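Side-chain contact in fibronectin type III domain-containing protein (Simiduia agarivorans, PDB 6P2K), which is a GH74 glycoside hydrolase whose catalytic part, two seven-bladed beta-propellers held in this chain, probably cleaves the backbone of xyloglucan-type polysaccharides: residues L484-S488 against P489-W493. Sequence-based numbering, arbitrary orientation.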
ATOM      1  N   LEU B 484      10.110 -16.833   2.196  1.00 20.53           N
ATOM      2  CA  LEU B 484       9.365 -17.079   3.430  1.00 23.05           C
ATOM      3  C   LEU B 484       9.343 -15.805   4.276  1.00 26.17           C
ATOM      4  O   LEU B 484       9.904 -15.726   5.371  1.00 26.13           O
ATOM      5  CB  LEU B 484       9.964 -18.259   4.185  1.00 19.61           C
ATOM      6  CG  LEU B 484       9.919 -19.589   3.424  1.00 18.98           C
ATOM      7  CD1 LEU B 484      10.733 -20.658   4.145  1.00 17.37           C
ATOM      8  CD2 LEU B 484       8.479 -20.046   3.228  1.00 12.08           C
ATOM      9  N   ASN B 485       8.673 -14.789   3.725  1.00 23.52           N
ATOM     10  CA  ASN B 485       8.562 -13.510   4.418  1.00 24.92           C
ATOM     11  C   ASN B 485       7.781 -13.650   5.717  1.00 24.81           C
ATOM     12  O   ASN B 485       8.122 -13.025   6.726  1.00 25.56           O
ATOM     13  CB  ASN B 485       7.898 -12.475   3.510  1.00 25.14           C
ATOM     14  CG  ASN B 485       8.761 -12.098   2.323  1.00 26.42           C
ATOM     15  OD1 ASN B 485       9.934 -11.761   2.477  1.00 26.97           O
ATOM     16  ND2 ASN B 485       8.184 -12.153   1.128  1.00 25.79           N
ATOM     17  N   THR B 486       6.728 -14.466   5.712  1.00 25.00           N
ATOM     18  CA  THR B 486       5.867 -14.614   6.874  1.00 21.99           C
ATOM     19  C   THR B 486       5.762 -16.042   7.385  1.00 22.12           C
ATOM     20  O   THR B 486       5.164 -16.249   8.447  1.00 27.22           O
ATOM     21  CB  THR B 486       4.449 -14.099   6.568  1.00 25.78           C
ATOM     22  OG1 THR B 486       3.874 -14.868   5.503  1.00 25.03           O
ATOM     23  CG2 THR B 486       4.481 -12.630   6.175  1.00 28.37           C
ATOM     24  N   HIS B 487       6.328 -17.023   6.682  1.00 18.14           N
ATOM     25  CA  HIS B 487       6.148 -18.435   7.019  1.00 20.34           C
ATOM     26  C   HIS B 487       4.662 -18.753   7.173  1.00 23.71           C
ATOM     27  O   HIS B 487       4.215 -19.342   8.160  1.00 20.95           O
ATOM     28  CB  HIS B 487       6.931 -18.809   8.280  1.00 19.60           C
ATOM     29  CG  HIS B 487       8.418 -18.749   8.107  1.00 23.60           C
ATOM     30  ND1 HIS B 487       9.119 -17.561   8.103  1.00 24.50           N
ATOM     31  CD2 HIS B 487       9.336 -19.727   7.923  1.00 24.53           C
ATOM     32  CE1 HIS B 487      10.405 -17.811   7.928  1.00 23.59           C
ATOM     33  NE2 HIS B 487      10.564 -19.118   7.818  1.00 25.03           N
ATOM     34  N   SER B 488       3.892 -18.332   6.179  1.00 23.46           N
ATOM     35  CA  SER B 488       2.438 -18.395   6.231  1.00 22.49           C
ATOM     36  C   SER B 488       1.931 -18.628   4.820  1.00 22.83           C
ATOM     37  O   SER B 488       2.684 -18.484   3.849  1.00 21.51           O
ATOM     38  CB  SER B 488       1.851 -17.106   6.820  1.00 20.76           C
ATOM     39  OG  SER B 488       1.443 -16.230   5.788  1.00 24.83           O
ATOM     40  N   PRO B 489       0.658 -19.008   4.668  1.00 23.44           N
ATOM     41  CA  PRO B 489       0.095 -19.154   3.313  1.00 23.18           C
ATOM     42  C   PRO B 489       0.142 -17.880   2.484  1.00 20.34           C
ATOM     43  O   PRO B 489      -0.099 -17.949   1.272  1.00 18.80           O
ATOM     44  CB  PRO B 489      -1.351 -19.592   3.580  1.00 25.08           C
ATOM     45  CG  PRO B 489      -1.283 -20.292   4.891  1.00 24.56           C
ATOM     46  CD  PRO B 489      -0.257 -19.536   5.696  1.00 23.52           C
ATOM     47  N   ALA B 490       0.448 -16.728   3.084  1.00 21.28           N
ATOM     48  CA  ALA B 490       0.544 -15.496   2.313  1.00 22.02           C
ATOM     49  C   ALA B 490       1.767 -15.471   1.402  1.00 19.54           C
ATOM     50  O   ALA B 490       1.768 -14.727   0.416  1.00 21.72           O
ATOM     51  CB  ALA B 490       0.559 -14.285   3.248  1.00 22.18           C
ATOM     52  N   ASP B 491       2.800 -16.257   1.703  1.00 15.18           N
ATOM     53  CA  ASP B 491       3.962 -16.327   0.826  1.00 16.90           C
ATOM     54  C   ASP B 491       3.575 -16.953  -0.513  1.00 18.15           C
ATOM     55  O   ASP B 491       2.663 -17.779  -0.592  1.00 16.09           O
ATOM     56  CB  ASP B 491       5.085 -17.133   1.480  1.00 12.59           C
ATOM     57  CG  ASP B 491       5.527 -16.554   2.815  1.00 24.47           C
ATOM     58  OD1 ASP B 491       5.438 -15.321   2.999  1.00 21.76           O
ATOM     59  OD2 ASP B 491       5.972 -17.338   3.681  1.00 22.50           O
ATOM     60  N   GLN B 492       4.290 -16.558  -1.571  1.00 18.38           N
ATOM     61  CA  GLN B 492       3.921 -16.917  -2.935  1.00 21.30           C
ATOM     62  C   GLN B 492       5.106 -17.482  -3.712  1.00 20.97           C
ATOM     63  O   GLN B 492       6.265 -17.150  -3.447  1.00 20.38           O
ATOM     64  CB  GLN B 492       3.358 -15.704  -3.695  1.00 19.79           C
ATOM     65  CG  GLN B 492       2.083 -15.137  -3.103  1.00 20.75           C
ATOM     66  CD  GLN B 492       0.948 -16.143  -3.117  1.00 26.42           C
ATOM     67  OE1 GLN B 492       0.720 -16.823  -4.119  1.00 28.78           O
ATOM     68  NE2 GLN B 492       0.234 -16.249  -1.999  1.00 26.08           N
ATOM     69  N   TRP B 493       4.788 -18.324  -4.698  1.00 17.82           N
ATOM     70  CA  TRP B 493       5.767 -18.883  -5.622  1.00 18.22           C
ATOM     71  C   TRP B 493       5.949 -17.974  -6.830  1.00 19.01           C
ATOM     72  O   TRP B 493       4.981 -17.405  -7.341  1.00 20.67           O
ATOM     73  CB  TRP B 493       5.326 -20.266  -6.111  1.00 13.96           C
ATOM     74  CG  TRP B 493       5.361 -21.332  -5.068  1.00 17.33           C
ATOM     75  CD1 TRP B 493       4.295 -21.851  -4.382  1.00 16.36           C
ATOM     76  CD2 TRP B 493       6.521 -22.021  -4.591  1.00 15.12           C
ATOM     77  NE1 TRP B 493       4.727 -22.818  -3.506  1.00 15.62           N
ATOM     78  CE2 TRP B 493       6.089 -22.942  -3.615  1.00 15.12           C
ATOM     79  CE3 TRP B 493       7.886 -21.949  -4.894  1.00 17.67           C
ATOM     80  CZ2 TRP B 493       6.971 -23.778  -2.937  1.00 17.69           C
ATOM     81  CZ3 TRP B 493       8.761 -22.784  -4.223  1.00 14.83           C
ATOM     82  CH2 TRP B 493       8.301 -23.689  -3.258  1.00 15.87           C
TER
HETATM   83  O   HOH W   1       5.295 -12.807   1.447  1.00 39.88           O
HETATM   84  O   HOH W   2       2.838 -19.810   1.269  1.00 22.77           O
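Thr486 grips the carboxylate of Asp491 twice through a single oxygen, an example of a buried acid that ties together the Thr486-Ser488 part of a loop. Thr486 N reaches Asp491 OD1 at 3.1 Å on the syn lone pair, while Thr486 OG1 meets that same oxygen at 3.0 Å from above the carboxylate plane. The hydroxyl can do so because chi1 of 61° sets OG1 between the backbone N and the carbonyl carbon. A water bridges OD1 to Asn485 ND2. Asp491 OD2 lies 3.0 Å from His487 N and takes a weak bond from Ser488 N. With an alanine at Asp491, the amide and hydroxyl of Thr486 would probably lose their shared acceptor, and the hydroxyl would be set free to turn. This loop joins strands 478-483 and 493-496, the third and fourth strands of a four-stranded antiparallel propeller blade. Ser488 to Asp491 form a type I beta turn, closed by Asp491 N to Ser488 O at 3.1 Å. Ser488 OG accepts from Ala490 N at 2.9 Å, an ST turn laid over the start of the beta turn. Leu484, crossing Asp491 at about a right angle, brings CD2 to within 3.7 Å of Asp491 OD2, and Leu484 CB sits over the centre of the His487 ring, whose NE2 is hydrogen-bonded to His409.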